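Local coordinates for protein thiamine-monophosphate kinase (PDB 1VQV) that phosphorylates thiamine monophosphate with ATP, as a homodimer, to give thiamine diphosphate, the active form of vitamin B1, at residues K37-E47 / K125-T136. Numbering follows the deposited sequence.
Sequences KLLLTTDVLNE and KIGISVFLVGET
Lys125 lays its CD against the carboxylate of Glu47, the two side chains crossing at about a right angle, while its NZ stays 4.2 Å from Glu47 OE2, too far for a salt bridge. Glu47 runs back to Ile126 with its CG turned opposite the backbone N (chi1 -169°), and Ile126 N donates to Glu47 OE1 on the anti side at 3.1 Å; Ile126 O in turn takes Glu47 N. Arg53 pairs with the same OE1, and a glutamine in place of Glu47 would probably leave that guanidinium without its counter-charge. At Gly127 the CA lies 3.3 Å from Asn46 OD1; a water donates to Asn46 OD1 and, weakly, to Ile126 O. Ile128 then exchanges two backbone bonds with Leu45, their CB atoms 4.0 Å apart on the face turned to helix 57-73. Val130 pairs likewise with Asp43, and its O also receives a weak bond from Thr42 OG1. Phe131, on the other face, brings CD1 to 3.4 Å from Thr41 O and stacks on Phe131 of the second subunit. Leu132 lies alongside Thr41, with Leu132 CB 3.5 Å from Thr41 CG2. Val133 straddles Leu40 CD2 with both methyls. Gly134 and Thr136 close the ladder with Leu39 and Lys37. The result is a long antiparallel pair in the N-terminal domain of a PurM-like fold, carrying Thr41, Thr42 and Asp43 of the magnesium sites along its 38-46 strand.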
ATOM      1  N   LYS B  37      -4.967   5.387  19.041  1.00 54.31           N
ATOM      2  CA  LYS B  37      -5.134   4.482  17.910  1.00 54.95           C
ATOM      3  C   LYS B  37      -4.428   4.932  16.622  1.00 54.51           C
ATOM      4  O   LYS B  37      -3.964   6.070  16.493  1.00 53.23           O
ATOM      5  CB  LYS B  37      -6.621   4.280  17.596  1.00 55.68           C
ATOM      6  CG  LYS B  37      -7.405   3.449  18.607  1.00 57.32           C
ATOM      7  CD  LYS B  37      -8.772   3.078  18.019  1.00 59.59           C
ATOM      8  CE  LYS B  37      -9.683   2.332  18.998  1.00 61.62           C
ATOM      9  NZ  LYS B  37     -10.374   3.238  19.973  1.00 63.40           N
ATOM     10  N   LEU B  38      -4.341   4.004  15.676  1.00 53.91           N
ATOM     11  CA  LEU B  38      -3.734   4.267  14.382  1.00 53.28           C
ATOM     12  C   LEU B  38      -4.754   3.928  13.335  1.00 53.39           C
ATOM     13  O   LEU B  38      -5.522   2.996  13.495  1.00 52.56           O
ATOM     14  CB  LEU B  38      -2.501   3.411  14.158  1.00 52.43           C
ATOM     15  CG  LEU B  38      -1.274   3.819  14.949  1.00 53.05           C
ATOM     16  CD1 LEU B  38      -0.127   2.954  14.494  1.00 54.02           C
ATOM     17  CD2 LEU B  38      -0.947   5.287  14.727  1.00 53.56           C
ATOM     18  N   LEU B  39      -4.787   4.697  12.264  1.00 53.44           N
ATOM     19  CA  LEU B  39      -5.742   4.414  11.215  1.00 52.30           C
ATOM     20  C   LEU B  39      -4.957   4.059   9.965  1.00 52.65           C
ATOM     21  O   LEU B  39      -4.155   4.851   9.468  1.00 51.30           O
ATOM     22  CB  LEU B  39      -6.643   5.627  10.984  1.00 51.79           C
ATOM     23  CG  LEU B  39      -7.498   6.039  12.186  1.00 51.80           C
ATOM     24  CD1 LEU B  39      -8.343   7.249  11.832  1.00 51.43           C
ATOM     25  CD2 LEU B  39      -8.386   4.876  12.610  1.00 52.15           C
ATOM     26  N   LEU B  40      -5.171   2.842   9.490  1.00 51.59           N
ATOM     27  CA  LEU B  40      -4.495   2.372   8.310  1.00 51.87           C
ATOM     28  C   LEU B  40      -5.458   2.436   7.133  1.00 52.88           C
ATOM     29  O   LEU B  40      -6.604   1.966   7.214  1.00 51.95           O
ATOM     30  CB  LEU B  40      -4.016   0.947   8.530  1.00 53.17           C
ATOM     31  CG  LEU B  40      -3.236   0.741   9.831  1.00 53.84           C
ATOM     32  CD1 LEU B  40      -2.819  -0.721   9.931  1.00 53.53           C
ATOM     33  CD2 LEU B  40      -2.027   1.658   9.886  1.00 53.27           C
ATOM     34  N   THR B  41      -4.986   3.044   6.047  1.00 53.29           N
ATOM     35  CA  THR B  41      -5.777   3.190   4.838  1.00 53.99           C
ATOM     36  C   THR B  41      -4.951   3.009   3.559  1.00 54.61           C
ATOM     37  O   THR B  41      -3.737   3.228   3.540  1.00 53.48           O
ATOM     38  CB  THR B  41      -6.485   4.594   4.775  1.00 54.60           C
ATOM     39  OG1 THR B  41      -7.417   4.616   3.680  1.00 54.64           O
ATOM     40  CG2 THR B  41      -5.469   5.718   4.569  1.00 53.75           C
ATOM     41  N   THR B  42      -5.636   2.589   2.499  1.00 55.59           N
ATOM     42  CA  THR B  42      -5.039   2.413   1.177  1.00 57.69           C
ATOM     43  C   THR B  42      -6.070   2.803   0.109  1.00 57.72           C
ATOM     44  O   THR B  42      -7.272   2.641   0.311  1.00 58.13           O
ATOM     45  CB  THR B  42      -4.560   0.939   0.926  1.00 56.95           C
ATOM     46  OG1 THR B  42      -4.082   0.821  -0.418  1.00 58.52           O
ATOM     47  CG2 THR B  42      -5.692  -0.065   1.134  1.00 57.50           C
ATOM     48  N   ASP B  43      -5.593   3.357  -1.002  1.00 58.58           N
ATOM     49  CA  ASP B  43      -6.454   3.730  -2.118  1.00 59.87           C
ATOM     50  C   ASP B  43      -5.644   3.540  -3.397  1.00 58.42           C
ATOM     51  O   ASP B  43      -4.410   3.458  -3.357  1.00 56.91           O
ATOM     52  CB  ASP B  43      -6.931   5.181  -2.006  1.00 64.18           C
ATOM     53  CG  ASP B  43      -5.824   6.185  -2.278  1.00 69.74           C
ATOM     54  OD1 ASP B  43      -4.723   6.004  -1.710  1.00 72.31           O
ATOM     55  OD2 ASP B  43      -6.046   7.157  -3.048  1.00 72.51           O
ATOM     56  N   VAL B  44      -6.334   3.459  -4.529  1.00 56.40           N
ATOM     57  CA  VAL B  44      -5.636   3.267  -5.785  1.00 54.38           C
ATOM     58  C   VAL B  44      -6.194   4.114  -6.916  1.00 54.77           C
ATOM     59  O   VAL B  44      -7.397   4.354  -7.001  1.00 55.38           O
ATOM     60  CB  VAL B  44      -5.632   1.755  -6.182  1.00 54.00           C
ATOM     61  CG1 VAL B  44      -7.039   1.241  -6.354  1.00 53.51           C
ATOM     62  CG2 VAL B  44      -4.814   1.541  -7.450  1.00 54.25           C
ATOM     63  N   LEU B  45      -5.295   4.593  -7.767  1.00 53.52           N
ATOM     64  CA  LEU B  45      -5.659   5.390  -8.927  1.00 53.14           C
ATOM     65  C   LEU B  45      -5.009   4.686 -10.110  1.00 54.18           C
ATOM     66  O   LEU B  45      -3.785   4.579 -10.189  1.00 54.86           O
ATOM     67  CB  LEU B  45      -5.135   6.834  -8.810  1.00 52.03           C
ATOM     68  CG  LEU B  45      -5.673   7.678  -7.643  1.00 53.16           C
ATOM     69  CD1 LEU B  45      -5.323   9.152  -7.829  1.00 51.71           C
ATOM     70  CD2 LEU B  45      -7.181   7.516  -7.572  1.00 51.71           C
ATOM     71  N   ASN B  46      -5.830   4.160 -11.008  1.00 54.29           N
ATOM     72  CA  ASN B  46      -5.290   3.478 -12.163  1.00 53.28           C
ATOM     73  C   ASN B  46      -5.666   4.182 -13.434  1.00 55.04           C
ATOM     74  O   ASN B  46      -6.833   4.538 -13.653  1.00 52.97           O
ATOM     75  CB  ASN B  46      -5.759   2.028 -12.234  1.00 52.38           C
ATOM     76  CG  ASN B  46      -5.189   1.183 -11.127  1.00 52.62           C
ATOM     77  OD1 ASN B  46      -3.989   1.198 -10.872  1.00 53.96           O
ATOM     78  ND2 ASN B  46      -6.052   0.435 -10.455  1.00 54.00           N
ATOM     79  N   GLU B  47      -4.649   4.378 -14.267  1.00 55.71           N
ATOM     80  CA  GLU B  47      -4.816   5.015 -15.551  1.00 56.66           C
ATOM     81  C   GLU B  47      -5.919   4.300 -16.321  1.00 56.65           C
ATOM     82  O   GLU B  47      -6.034   3.075 -16.279  1.00 54.80           O
ATOM     83  CB  GLU B  47      -3.522   4.932 -16.349  1.00 57.57           C
ATOM     84  CG  GLU B  47      -3.556   5.817 -17.578  1.00 60.35           C
ATOM     85  CD  GLU B  47      -2.444   5.530 -18.558  1.00 61.37           C
ATOM     86  OE1 GLU B  47      -1.375   5.030 -18.151  1.00 62.80           O
ATOM     87  OE2 GLU B  47      -2.651   5.830 -19.748  1.00 63.87           O
ATOM     88  N   LYS B 125       0.697   0.082 -17.796  1.00 62.71           N
ATOM     89  CA  LYS B 125      -0.052   1.320 -17.504  1.00 61.58           C
ATOM     90  C   LYS B 125       0.235   1.935 -16.105  1.00 59.57           C
ATOM     91  O   LYS B 125       0.741   1.260 -15.192  1.00 60.08           O
ATOM     92  CB  LYS B 125      -1.562   1.065 -17.661  1.00 61.83           C
ATOM     93  CG  LYS B 125      -2.057   0.983 -19.104  1.00 62.10           C
ATOM     94  CD  LYS B 125      -1.820   2.297 -19.831  1.00 64.46           C
ATOM     95  CE  LYS B 125      -2.341   2.281 -21.270  1.00 65.34           C
ATOM     96  NZ  LYS B 125      -3.819   2.094 -21.354  1.00 65.78           N
ATOM     97  N   ILE B 126      -0.091   3.216 -15.940  1.00 55.75           N
ATOM     98  CA  ILE B 126       0.149   3.895 -14.670  1.00 53.22           C
ATOM     99  C   ILE B 126      -0.801   3.422 -13.567  1.00 52.77           C
ATOM    100  O   ILE B 126      -2.023   3.543 -13.671  1.00 52.22           O
ATOM    101  CB  ILE B 126       0.032   5.434 -14.813  1.00 52.31           C
ATOM    102  CG1 ILE B 126       1.040   5.941 -15.846  1.00 52.34           C
ATOM    103  CG2 ILE B 126       0.303   6.103 -13.472  1.00 52.71           C
ATOM    104  CD1 ILE B 126       0.864   7.419 -16.261  1.00 52.32           C
ATOM    105  N   GLY B 127      -0.217   2.851 -12.523  1.00 52.24           N
ATOM    106  CA  GLY B 127      -0.994   2.379 -11.398  1.00 50.09           C
ATOM    107  C   GLY B 127      -0.451   3.092 -10.177  1.00 48.15           C
ATOM    108  O   GLY B 127       0.738   2.996  -9.894  1.00 45.48           O
ATOM    109  N   ILE B 128      -1.310   3.825  -9.472  1.00 46.44           N
ATOM    110  CA  ILE B 128      -0.891   4.543  -8.283  1.00 45.94           C
ATOM    111  C   ILE B 128      -1.542   3.894  -7.076  1.00 46.10           C
ATOM    112  O   ILE B 128      -2.760   3.769  -7.013  1.00 47.31           O
ATOM    113  CB  ILE B 128      -1.283   6.034  -8.345  1.00 45.44           C
ATOM    114  CG1 ILE B 128      -0.742   6.662  -9.627  1.00 45.96           C
ATOM    115  CG2 ILE B 128      -0.688   6.768  -7.163  1.00 46.31           C
ATOM    116  CD1 ILE B 128      -1.061   8.119  -9.782  1.00 48.33           C
ATOM    117  N   SER B 129      -0.718   3.474  -6.124  1.00 45.65           N
ATOM    118  CA  SER B 129      -1.203   2.820  -4.923  1.00 47.87           C
ATOM    119  C   SER B 129      -0.609   3.539  -3.722  1.00 48.49           C
ATOM    120  O   SER B 129       0.603   3.540  -3.526  1.00 49.13           O
ATOM    121  CB  SER B 129      -0.789   1.344  -4.942  1.00 49.05           C
ATOM    122  OG  SER B 129      -1.279   0.639  -3.819  1.00 50.92           O
ATOM    123  N   VAL B 130      -1.472   4.145  -2.916  1.00 49.31           N
ATOM    124  CA  VAL B 130      -1.033   4.910  -1.758  1.00 49.17           C
ATOM    125  C   VAL B 130      -1.421   4.277  -0.428  1.00 51.15           C
ATOM    126  O   VAL B 130      -2.483   3.652  -0.288  1.00 50.92           O
ATOM    127  CB  VAL B 130      -1.622   6.333  -1.802  1.00 48.47           C
ATOM    128  CG1 VAL B 130      -0.527   7.358  -1.625  1.00 46.37           C
ATOM    129  CG2 VAL B 130      -2.362   6.542  -3.106  1.00 46.96           C
ATOM    130  N   PHE B 131      -0.550   4.465   0.553  1.00 51.87           N
ATOM    131  CA  PHE B 131      -0.756   3.927   1.885  1.00 54.94           C
ATOM    132  C   PHE B 131      -0.604   5.067   2.863  1.00 53.22           C
ATOM    133  O   PHE B 131       0.354   5.826   2.797  1.00 53.89           O
ATOM    134  CB  PHE B 131       0.292   2.846   2.159  1.00 59.02           C
ATOM    135  CG  PHE B 131       0.318   2.332   3.580  1.00 62.97           C
ATOM    136  CD1 PHE B 131      -0.795   1.690   4.141  1.00 63.92           C
ATOM    137  CD2 PHE B 131       1.498   2.410   4.330  1.00 64.37           C
ATOM    138  CE1 PHE B 131      -0.727   1.127   5.423  1.00 65.34           C
ATOM    139  CE2 PHE B 131       1.578   1.853   5.608  1.00 65.46           C
ATOM    140  CZ  PHE B 131       0.468   1.209   6.156  1.00 65.90           C
ATOM    141  N   LEU B 132      -1.541   5.175   3.787  1.00 52.22           N
ATOM    142  CA  LEU B 132      -1.474   6.248   4.747  1.00 52.80           C
ATOM    143  C   LEU B 132      -1.798   5.814   6.151  1.00 53.30           C
ATOM    144  O   LEU B 132      -2.765   5.090   6.389  1.00 53.17           O
ATOM    145  CB  LEU B 132      -2.428   7.352   4.337  1.00 53.05           C
ATOM    146  CG  LEU B 132      -2.488   8.562   5.258  1.00 52.49           C
ATOM    147  CD1 LEU B 132      -1.176   9.300   5.244  1.00 52.30           C
ATOM    148  CD2 LEU B 132      -3.594   9.470   4.784  1.00 54.18           C
ATOM    149  N   VAL B 133      -0.977   6.276   7.081  1.00 53.58           N
ATOM    150  CA  VAL B 133      -1.191   5.971   8.474  1.00 54.44           C
ATOM    151  C   VAL B 133      -1.529   7.255   9.206  1.00 55.10           C
ATOM    152  O   VAL B 133      -0.870   8.275   9.002  1.00 54.21           O
ATOM    153  CB  VAL B 133       0.043   5.374   9.106  1.00 53.98           C
ATOM    154  CG1 VAL B 133      -0.255   5.037  10.555  1.00 53.86           C
ATOM    155  CG2 VAL B 133       0.473   4.148   8.329  1.00 53.33           C
ATOM    156  N   GLY B 134      -2.562   7.200  10.049  1.00 56.38           N
ATOM    157  CA  GLY B 134      -2.978   8.368  10.813  1.00 57.07           C
ATOM    158  C   GLY B 134      -3.383   8.034  12.243  1.00 58.83           C
ATOM    159  O   GLY B 134      -4.028   7.024  12.495  1.00 59.56           O
ATOM    160  N   GLU B 135      -3.011   8.883  13.190  1.00 60.08           N
ATOM    161  CA  GLU B 135      -3.347   8.656  14.591  1.00 61.68           C
ATOM    162  C   GLU B 135      -4.710   9.277  14.952  1.00 61.99           C
ATOM    163  O   GLU B 135      -5.218  10.128  14.226  1.00 61.97           O
ATOM    164  CB  GLU B 135      -2.241   9.232  15.482  1.00 62.19           C
ATOM    165  CG  GLU B 135      -1.763  10.590  15.018  1.00 66.45           C
ATOM    166  CD  GLU B 135      -0.803  11.269  15.989  1.00 69.44           C
ATOM    167  OE1 GLU B 135       0.145  10.591  16.467  1.00 69.30           O
ATOM    168  OE2 GLU B 135      -0.994  12.491  16.260  1.00 69.47           O
ATOM    169  N   THR B 136      -5.304   8.839  16.062  1.00 62.27           N
ATOM    170  CA  THR B 136      -6.602   9.350  16.517  1.00 62.56           C
ATOM    171  C   THR B 136      -6.716   9.162  18.013  1.00 63.68           C
ATOM    172  O   THR B 136      -6.218   8.184  18.566  1.00 64.40           O
ATOM    173  CB  THR B 136      -7.810   8.580  15.917  1.00 62.11           C
ATOM    174  OG1 THR B 136      -7.722   8.573  14.489  1.00 64.45           O
ATOM    175  CG2 THR B 136      -9.125   9.237  16.328  1.00 61.71           C
TER
HETATM  176  O   HOH W   1      -2.736   0.379 -13.512  1.00 60.86           O